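Local coordinates for saframycin Mx1 synthetase B (Legionella pneumophila subsp. pneumophila, PDB 3KXW), which belongs to the ANL superfamily of AMP-binding proteins and holds 5'-O-[(S)-(dodecanoyloxy)(hydroxy)phosphoryl]adenosine in a pocket of this structure, at residues 76-81 with 215-220; 169-174 with 222-227; 228-231 with 236-239. All blocks are in the same frame, centred on the assembly; numbering follows the deposited sequence.

Interaction 1. Residues 76-81 with 215-220. With 1ZZ (5'-O-[(S)-(dodecanoyloxy)(hydroxy)phosphoryl]adenosine), chain B.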
# COMPACT_ATOMS: atom_id res chain seq x y z
N LEU A 76 -12.27 12.90 1.13
CA LEU A 76 -12.98 12.89 2.40
C LEU A 76 -14.24 12.02 2.34
O LEU A 76 -14.61 11.43 3.36
CB LEU A 76 -13.31 14.32 2.88
CG LEU A 76 -12.07 15.20 3.14
CD1 LEU A 76 -12.52 16.54 3.71
CD2 LEU A 76 -11.12 14.50 4.10
N PRO A 77 -14.92 11.95 1.17
CA PRO A 77 -16.13 11.09 1.17
C PRO A 77 -15.83 9.62 1.50
O PRO A 77 -16.59 8.99 2.23
CB PRO A 77 -16.67 11.23 -0.26
CG PRO A 77 -16.23 12.63 -0.67
CD PRO A 77 -14.88 12.85 -0.01
N LEU A 78 -14.72 9.08 1.00
CA LEU A 78 -14.35 7.71 1.36
C LEU A 78 -14.23 7.56 2.88
O LEU A 78 -14.70 6.58 3.46
CB LEU A 78 -13.07 7.28 0.66
CG LEU A 78 -12.40 5.97 1.12
CD1 LEU A 78 -13.37 4.79 1.00
CD2 LEU A 78 -11.17 5.72 0.26
N ILE A 79 -13.60 8.52 3.53
CA ILE A 79 -13.36 8.45 4.98
C ILE A 79 -14.66 8.56 5.77
O ILE A 79 -14.89 7.83 6.74
CB ILE A 79 -12.37 9.54 5.43
CG1 ILE A 79 -10.99 9.31 4.77
CG2 ILE A 79 -12.24 9.56 6.95
CD1 ILE A 79 -10.02 10.54 4.87
N GLN A 80 -15.53 9.47 5.34
CA GLN A 80 -16.85 9.58 5.98
C GLN A 80 -17.63 8.26 5.83
O GLN A 80 -18.27 7.80 6.78
CB GLN A 80 -17.65 10.72 5.33
CG GLN A 80 -17.01 12.10 5.53
CD GLN A 80 -17.49 13.12 4.53
OE1 GLN A 80 -18.41 12.87 3.77
NE2 GLN A 80 -16.84 14.27 4.51
N ALA A 81 -17.60 7.67 4.64
CA ALA A 81 -18.38 6.45 4.35
C ALA A 81 -17.84 5.28 5.17
O ALA A 81 -18.61 4.50 5.72
CB ALA A 81 -18.37 6.13 2.83
N LEU A 215 -0.77 8.20 -0.08
CA LEU A 215 -0.89 6.74 -0.28
C LEU A 215 -2.30 6.27 -0.58
O LEU A 215 -3.27 6.83 -0.09
CB LEU A 215 -0.34 5.97 0.93
CG LEU A 215 1.12 6.20 1.32
CD1 LEU A 215 1.46 5.39 2.58
CD2 LEU A 215 2.10 5.89 0.16
N PRO A 216 -2.42 5.23 -1.42
CA PRO A 216 -3.74 4.70 -1.74
C PRO A 216 -4.52 4.38 -0.45
O PRO A 216 -4.01 3.60 0.35
CB PRO A 216 -3.44 3.38 -2.47
CG PRO A 216 -2.03 3.49 -2.96
CD PRO A 216 -1.32 4.55 -2.13
N PRO A 217 -5.71 4.95 -0.26
CA PRO A 217 -6.51 4.61 0.92
C PRO A 217 -7.12 3.20 0.79
O PRO A 217 -7.76 2.75 1.73
CB PRO A 217 -7.64 5.66 0.94
CG PRO A 217 -7.59 6.37 -0.35
CD PRO A 217 -6.40 5.89 -1.16
N HIS A 218 -6.92 2.53 -0.34
CA HIS A 218 -7.46 1.17 -0.55
C HIS A 218 -6.41 0.06 -0.29
O HIS A 218 -6.64 -1.13 -0.57
CB HIS A 218 -8.00 1.02 -1.96
CG HIS A 218 -8.82 2.19 -2.44
ND1 HIS A 218 -10.20 2.23 -2.33
CD2 HIS A 218 -8.46 3.34 -3.06
CE1 HIS A 218 -10.65 3.36 -2.86
NE2 HIS A 218 -9.62 4.05 -3.31
N HIS A 219 -5.25 0.47 0.22
CA HIS A 219 -4.21 -0.45 0.66
C HIS A 219 -4.05 -0.20 2.18
O HIS A 219 -4.27 0.91 2.65
CB HIS A 219 -2.92 -0.14 -0.10
CG HIS A 219 -1.72 -0.92 0.35
ND1 HIS A 219 -0.83 -0.44 1.29
CD2 HIS A 219 -1.27 -2.14 -0.01
CE1 HIS A 219 0.13 -1.33 1.48
NE2 HIS A 219 -0.12 -2.38 0.70
N ASP A 220 -3.72 -1.23 2.94
CA ASP A 220 -3.56 -1.11 4.39
C ASP A 220 -2.73 0.10 4.89
O ASP A 220 -3.16 0.80 5.78
CB ASP A 220 -3.05 -2.41 5.02
CG ASP A 220 -1.77 -2.91 4.38
OD1 ASP A 220 -1.13 -2.12 3.64
OD2 ASP A 220 -1.40 -4.08 4.64
P 1ZZ B . 0.22 -5.90 2.19
C1 1ZZ B . 1.73 6.25 10.19
N1 1ZZ B . 6.63 -6.23 2.61
O1 1ZZ B . 2.60 -3.74 2.74
C2 1ZZ B . 2.28 5.25 9.16
N2 1ZZ B . 7.05 -4.67 4.16
O2 1ZZ B . 0.50 -4.66 3.26
C3 1ZZ B . 2.58 3.88 9.79
N3 1ZZ B . 9.11 -6.86 2.04
O3 1ZZ B . -0.65 -6.87 2.82
C4 1ZZ B . 2.70 2.80 8.71
N4 1ZZ B . 10.66 -5.54 3.33
O4 1ZZ B . -0.47 -5.28 0.87
C5 1ZZ B . 3.42 1.54 9.20
N5 1ZZ B . 10.06 -3.98 4.97
O5 1ZZ B . 1.65 -6.62 1.71
C6 1ZZ B . 3.60 0.59 8.01
O6 1ZZ B . 4.48 -6.71 1.46
C7 1ZZ B . 4.42 -0.72 8.11
O7 1ZZ B . 5.88 -9.26 1.50
C8 1ZZ B . 4.67 -1.55 6.83
O8 1ZZ B . 4.06 -9.69 3.12
C9 1ZZ B . 3.45 -2.45 6.57
C10 1ZZ B . 3.21 -2.78 5.08
C11 1ZZ B . 1.81 -3.43 4.94
C12 1ZZ B . 1.82 -4.36 3.71
C13 1ZZ B . 2.58 -7.10 2.65
C14 1ZZ B . 3.70 -7.61 1.99
C15 1ZZ B . 4.61 -8.49 2.92
C16 1ZZ B . 5.79 -8.51 2.32
C17 1ZZ B . 5.87 -7.14 1.87
C18 1ZZ B . 6.09 -5.26 3.55
C19 1ZZ B . 8.32 -5.22 3.58
C20 1ZZ B . 8.05 -6.15 2.72
C21 1ZZ B . 10.36 -6.54 2.29
C22 1ZZ B . 9.77 -4.93 3.92

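Interaction 2. Residues 169-174 with 222-227. With 1ZZ (5'-O-[(S)-(dodecanoyloxy)(hydroxy)phosphoryl]adenosine), chain B.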
# COMPACT_ATOMS: atom_id res chain seq x y z
N ILE A 169 -16.03 -8.15 13.29
CA ILE A 169 -15.27 -7.64 12.15
C ILE A 169 -15.66 -6.20 11.83
O ILE A 169 -16.85 -5.88 11.76
CB ILE A 169 -15.50 -8.55 10.92
CG1 ILE A 169 -15.15 -10.00 11.27
CG2 ILE A 169 -14.73 -8.04 9.71
CD1 ILE A 169 -13.83 -10.19 12.00
N ALA A 170 -14.66 -5.33 11.66
CA ALA A 170 -14.86 -3.93 11.33
C ALA A 170 -14.80 -3.68 9.82
O ALA A 170 -15.62 -2.93 9.27
CB ALA A 170 -13.81 -3.07 12.05
N PHE A 171 -13.84 -4.31 9.14
CA PHE A 171 -13.73 -4.11 7.70
C PHE A 171 -12.95 -5.21 7.03
O PHE A 171 -12.25 -5.96 7.68
CB PHE A 171 -13.09 -2.75 7.36
CG PHE A 171 -11.66 -2.61 7.80
CD1 PHE A 171 -10.61 -2.71 6.89
CD2 PHE A 171 -11.36 -2.30 9.12
CE1 PHE A 171 -9.26 -2.53 7.30
CE2 PHE A 171 -10.02 -2.13 9.53
CZ PHE A 171 -8.99 -2.24 8.62
N LEU A 172 -13.12 -5.34 5.72
CA LEU A 172 -12.31 -6.26 4.96
C LEU A 172 -11.23 -5.49 4.23
O LEU A 172 -11.54 -4.55 3.53
CB LEU A 172 -13.16 -7.00 3.94
CG LEU A 172 -14.30 -7.85 4.48
CD1 LEU A 172 -14.96 -8.65 3.34
CD2 LEU A 172 -13.82 -8.78 5.59
N GLN A 173 -9.98 -5.88 4.40
CA GLN A 173 -8.97 -5.30 3.53
C GLN A 173 -8.45 -6.33 2.54
O GLN A 173 -7.86 -7.35 2.91
CB GLN A 173 -7.84 -4.59 4.31
CG GLN A 173 -7.12 -5.36 5.39
CD GLN A 173 -5.94 -4.53 6.01
OE1 GLN A 173 -5.58 -3.48 5.49
NE2 GLN A 173 -5.38 -5.00 7.14
N TYR A 174 -8.69 -6.05 1.27
CA TYR A 174 -8.26 -6.96 0.21
C TYR A 174 -6.80 -6.72 -0.16
O TYR A 174 -6.38 -5.58 -0.35
CB TYR A 174 -9.18 -6.83 -1.00
CG TYR A 174 -10.46 -7.58 -0.78
CD1 TYR A 174 -10.57 -8.90 -1.16
CD2 TYR A 174 -11.54 -6.99 -0.16
CE1 TYR A 174 -11.72 -9.61 -0.95
CE2 TYR A 174 -12.71 -7.69 0.06
CZ TYR A 174 -12.79 -9.00 -0.32
OH TYR A 174 -13.95 -9.71 -0.09
N GLY A 222 -1.93 3.16 3.63
CA GLY A 222 -2.56 4.45 3.45
C GLY A 222 -3.88 4.58 4.21
O GLY A 222 -4.29 5.69 4.55
N LEU A 223 -4.54 3.45 4.48
CA LEU A 223 -5.78 3.47 5.26
C LEU A 223 -5.48 3.42 6.77
O LEU A 223 -5.85 4.32 7.52
CB LEU A 223 -6.69 2.28 4.87
CG LEU A 223 -7.92 2.09 5.77
CD1 LEU A 223 -8.79 3.35 5.80
CD2 LEU A 223 -8.74 0.86 5.37
N ILE A 224 -4.79 2.36 7.20
CA ILE A 224 -4.63 2.12 8.64
C ILE A 224 -3.58 3.05 9.25
O ILE A 224 -3.81 3.68 10.27
CB ILE A 224 -4.30 0.64 8.90
CG1 ILE A 224 -5.48 -0.26 8.42
CG2 ILE A 224 -3.96 0.40 10.37
CD1 ILE A 224 -5.17 -1.72 8.54
N GLY A 225 -2.44 3.16 8.58
CA GLY A 225 -1.38 4.04 9.02
C GLY A 225 -1.70 5.52 8.92
O GLY A 225 -1.49 6.26 9.86
N CYS A 226 -2.19 5.96 7.77
CA CYS A 226 -2.20 7.40 7.51
C CYS A 226 -3.58 8.07 7.67
O CYS A 226 -3.69 9.28 7.58
CB CYS A 226 -1.63 7.69 6.12
SG CYS A 226 0.05 7.07 5.95
N ILE A 227 -4.62 7.28 7.93
CA ILE A 227 -5.95 7.86 8.14
C ILE A 227 -6.53 7.44 9.50
O ILE A 227 -6.87 8.28 10.33
CB ILE A 227 -6.96 7.47 7.02
CG1 ILE A 227 -6.49 7.98 5.66
CG2 ILE A 227 -8.36 8.05 7.32
CD1 ILE A 227 -7.28 7.45 4.48
P 1ZZ B . 0.22 -5.90 2.19
C1 1ZZ B . 1.73 6.25 10.19
N1 1ZZ B . 6.63 -6.23 2.61
O1 1ZZ B . 2.60 -3.74 2.74
C2 1ZZ B . 2.28 5.25 9.16
N2 1ZZ B . 7.05 -4.67 4.16
O2 1ZZ B . 0.50 -4.66 3.26
C3 1ZZ B . 2.58 3.88 9.79
N3 1ZZ B . 9.11 -6.86 2.04
O3 1ZZ B . -0.65 -6.87 2.82
C4 1ZZ B . 2.70 2.80 8.71
N4 1ZZ B . 10.66 -5.54 3.33
O4 1ZZ B . -0.47 -5.28 0.87
C5 1ZZ B . 3.42 1.54 9.20
N5 1ZZ B . 10.06 -3.98 4.97
O5 1ZZ B . 1.65 -6.62 1.71
C6 1ZZ B . 3.60 0.59 8.01
O6 1ZZ B . 4.48 -6.71 1.46
C7 1ZZ B . 4.42 -0.72 8.11
O7 1ZZ B . 5.88 -9.26 1.50
C8 1ZZ B . 4.67 -1.55 6.83
O8 1ZZ B . 4.06 -9.69 3.12
C9 1ZZ B . 3.45 -2.45 6.57
C10 1ZZ B . 3.21 -2.78 5.08
C11 1ZZ B . 1.81 -3.43 4.94
C12 1ZZ B . 1.82 -4.36 3.71
C13 1ZZ B . 2.58 -7.10 2.65
C14 1ZZ B . 3.70 -7.61 1.99
C15 1ZZ B . 4.61 -8.49 2.92
C16 1ZZ B . 5.79 -8.51 2.32
C17 1ZZ B . 5.87 -7.14 1.87
C18 1ZZ B . 6.09 -5.26 3.55
C19 1ZZ B . 8.32 -5.22 3.58
C20 1ZZ B . 8.05 -6.15 2.72
C21 1ZZ B . 10.36 -6.54 2.29
C22 1ZZ B . 9.77 -4.93 3.92

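Interaction 3. Residues 228-231 with 236-239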
# COMPACT_ATOMS: atom_id res chain seq x y z
N LEU A 228 -6.62 6.13 9.73
CA LEU A 228 -7.24 5.64 10.95
C LEU A 228 -6.40 5.91 12.19
O LEU A 228 -6.95 6.28 13.23
CB LEU A 228 -7.63 4.17 10.84
CG LEU A 228 -8.58 3.88 9.67
CD1 LEU A 228 -8.89 2.38 9.64
CD2 LEU A 228 -9.89 4.71 9.71
N THR A 229 -5.08 5.79 12.07
CA THR A 229 -4.22 6.12 13.21
C THR A 229 -4.35 7.59 13.66
O THR A 229 -4.51 7.85 14.84
CB THR A 229 -2.75 5.73 12.97
OG1 THR A 229 -2.67 4.31 12.73
CG2 THR A 229 -1.89 6.08 14.19
N PRO A 230 -4.23 8.55 12.73
CA PRO A 230 -4.41 9.96 13.14
C PRO A 230 -5.80 10.24 13.73
O PRO A 230 -5.92 10.98 14.71
CB PRO A 230 -4.24 10.76 11.83
CG PRO A 230 -3.77 9.81 10.80
CD PRO A 230 -3.81 8.41 11.32
N ILE A 231 -6.84 9.70 13.12
CA ILE A 231 -8.18 9.88 13.68
C ILE A 231 -8.25 9.35 15.12
O ILE A 231 -8.72 10.04 16.04
CB ILE A 231 -9.26 9.23 12.75
CG1 ILE A 231 -9.34 10.04 11.46
CG2 ILE A 231 -10.64 9.20 13.45
CD1 ILE A 231 -10.26 9.45 10.39
N GLN A 236 -3.62 15.50 13.11
CA GLN A 236 -4.04 15.87 11.75
C GLN A 236 -3.53 14.91 10.68
O GLN A 236 -2.36 14.49 10.71
CB GLN A 236 -3.57 17.28 11.40
CG GLN A 236 -4.36 18.41 12.04
CD GLN A 236 -4.02 19.74 11.39
OE1 GLN A 236 -3.23 20.53 11.93
NE2 GLN A 236 -4.62 19.98 10.24
N ALA A 237 -4.40 14.56 9.73
CA ALA A 237 -4.01 13.81 8.54
C ALA A 237 -4.18 14.75 7.35
O ALA A 237 -5.27 15.29 7.13
CB ALA A 237 -4.90 12.55 8.37
N ILE A 238 -3.10 15.00 6.62
CA ILE A 238 -3.19 15.87 5.44
C ILE A 238 -2.90 15.03 4.22
O ILE A 238 -1.88 14.34 4.18
CB ILE A 238 -2.13 17.02 5.48
CG1 ILE A 238 -2.13 17.72 6.84
CG2 ILE A 238 -2.34 17.99 4.29
CD1 ILE A 238 -3.30 18.53 7.10
N MSE A 239 -3.79 15.06 3.22
CA MSE A 239 -3.72 14.05 2.17
C MSE A 239 -3.92 14.57 0.74
O MSE A 239 -4.55 15.60 0.51
CB MSE A 239 -4.77 12.97 2.43
CG MSE A 239 -4.53 12.18 3.72
SE MSE A 239 -6.23 11.33 4.24
CE MSE A 239 -7.18 12.95 4.86

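Interaction 1. Residues 76-81 with 215-220
Leu-78 meets Pro-217 through a single branch: its CD2 methyl lies 3.6 Å from Pro-217 CB and 3.7 Å from Pro-217 CG, so one methyl spans a C-C bond of the pyrrolidine ring. The two side chains cross obliquely. The ring of His-218 also lies close to the Leu-78 CD2 methyl. Leu-78 reaches this far from helix 76-87 because its CG swings away from its own backbone N (chi1 169°), with CD2 leading. One shell out, Phe-72 packs on Leu-78, and the ring of Tyr-96 meets that of His-218. The loop itself is shaped by a type I beta turn from Pro-216 to His-219, closed by a weak bond from His-219 N to Pro-216 O (3.4 Å). After the turn His-219 takes the N-cap position of helix 220-233, and its CG, anti to the backbone N (chi1 174°), puts the ring beside the bound 1ZZ, where His-219 NE2 gives 1ZZ O4 a weak, bent hydrogen bond (2.9 Å, 121°). No hydrogen bond joins the segments; the 105 Å² they bury is apolar and non-directional in character, while the polar contact with 1ZZ is made further along the same loop by His-219.

Interaction 2. Residues 169-174 with 222-227
Apolar contacts carry this interface, and Phe-171 takes part in both of the apolar pairs. Its ring points from strand 169-174 into helix 222-227, where CE1 comes within 3.9 Å of Leu-223 CD2; the two side chains approach from opposite directions. Ile-224 is placed differently, with its CD1 methyl at the rim of the ring, near its plane and 3.9 Å from Phe-171 CZ. Phe-171 holds CG between its backbone N and carbonyl carbon (chi1 65°), which swings the ring across to the helix. Phe-82 adds an edge-to-face ring contact, and Leu-192 covers Phe-171 from helix 189-202.

The strand is one half of an antiparallel hairpin with 184-188. Ala-170 and Phe-171 both face Val-187, making a classic beta bulge in this ladder. In ANL proteins a loop rich in glycine, serine and threonine joins two such strands, and the sequence between them here fits that pattern. Helix 222-227 crosses the strand at 118°, with the axes 11.6 Å apart at closest approach, and contains a wider pi-type turn.

No hydrogen bond joins the strand and the helix. The amide of Gln-173 instead packs against the Ile-224 CD1 methyl, which lies 3.5 Å from Gln-173 OE1 and 3.6 Å from Gln-173 NE2, the side chains crossing at about a right angle. Gln-173 NE2 hydrogen-bonds to Thr-333 O, which helps to set the rotation of the amide. Contact with the ligand comes from the helix backbone: Gly-225 O lies 3.2 Å from 1ZZ C1, at the end of the dodecanoyl chain.

Interaction 3. Residues 228-231 with 236-239
Pro-230 brings its pyrrolidine ring against Ala-237, and no aromatic ring takes part. The methyl of Ala-237 sits at the rim of the proline ring rather than over the middle of a face: Ala-237 CB is 3.8 Å from Pro-230 CG and 4.0 Å from Pro-230 CB, so it faces the bond between those two carbons. Beside this pair, the carbonyl of Gln-236 comes only loosely near, its O lying 4.3 Å from Pro-230 CB, while the Gln-236 side chain leaves its backbone in a direction away from the helix. Pro-230 also packs on Ile-211 of strand 210-213, so its ring lies against two neighbouring strands of the sheet.

These elements belong to a beta-alpha-beta unit in which strand 210-213, helix 220-233 and strand 236-239 follow one another, the two strands running parallel and side by side. The contact therefore seats the last turns of the crossover helix on the strand that follows it. With only a methyl and a compact proline ring between them, the CA atoms of Pro-230 and Ala-237 are 6.0 Å apart, and the segments bury 96 Å² between them.

Having no N-H, Pro-230 cannot bond to the preceding turn, and the helix is kinked there. Just before the kink, Thr-229 OG1 hydrogen-bonds back to Ile-224 O, tying the threonine hydroxyl to the helix backbone. Within the sheet, Ala-237 pairs through its backbone with Ser-29 and Thr-31, while Ile-238 pairs with Ile-211 and Ser-213. The side chain of Pro-230 comes to about 6 Å from the bound 1ZZ, which places this joint next to the ligand pocket.

Helix 220-233 ties the set together: the loop of interaction 1 leads into it, interaction 2 uses its first half and interaction 3 its later turns. The segments of interactions 1 and 2 alternate along the chain, and interaction 3 follows both. Centres of interactions 1 and 2 are about 8 Å apart, those of 1 and 3 about 11 Å, and those of 2 and 3 about 13 Å. Ile-79 of helix 76-87 bridges them, its CD1 packing 3.9 Å from Ile-227 CG2 and 3.7 Å from CE of selenomethionine Met-239. All three lie in the AMP-binding enzyme region of the chain. Helix 220-233, which borders 1ZZ, packs against helix 76-87, strand 169-174 and strand 236-239.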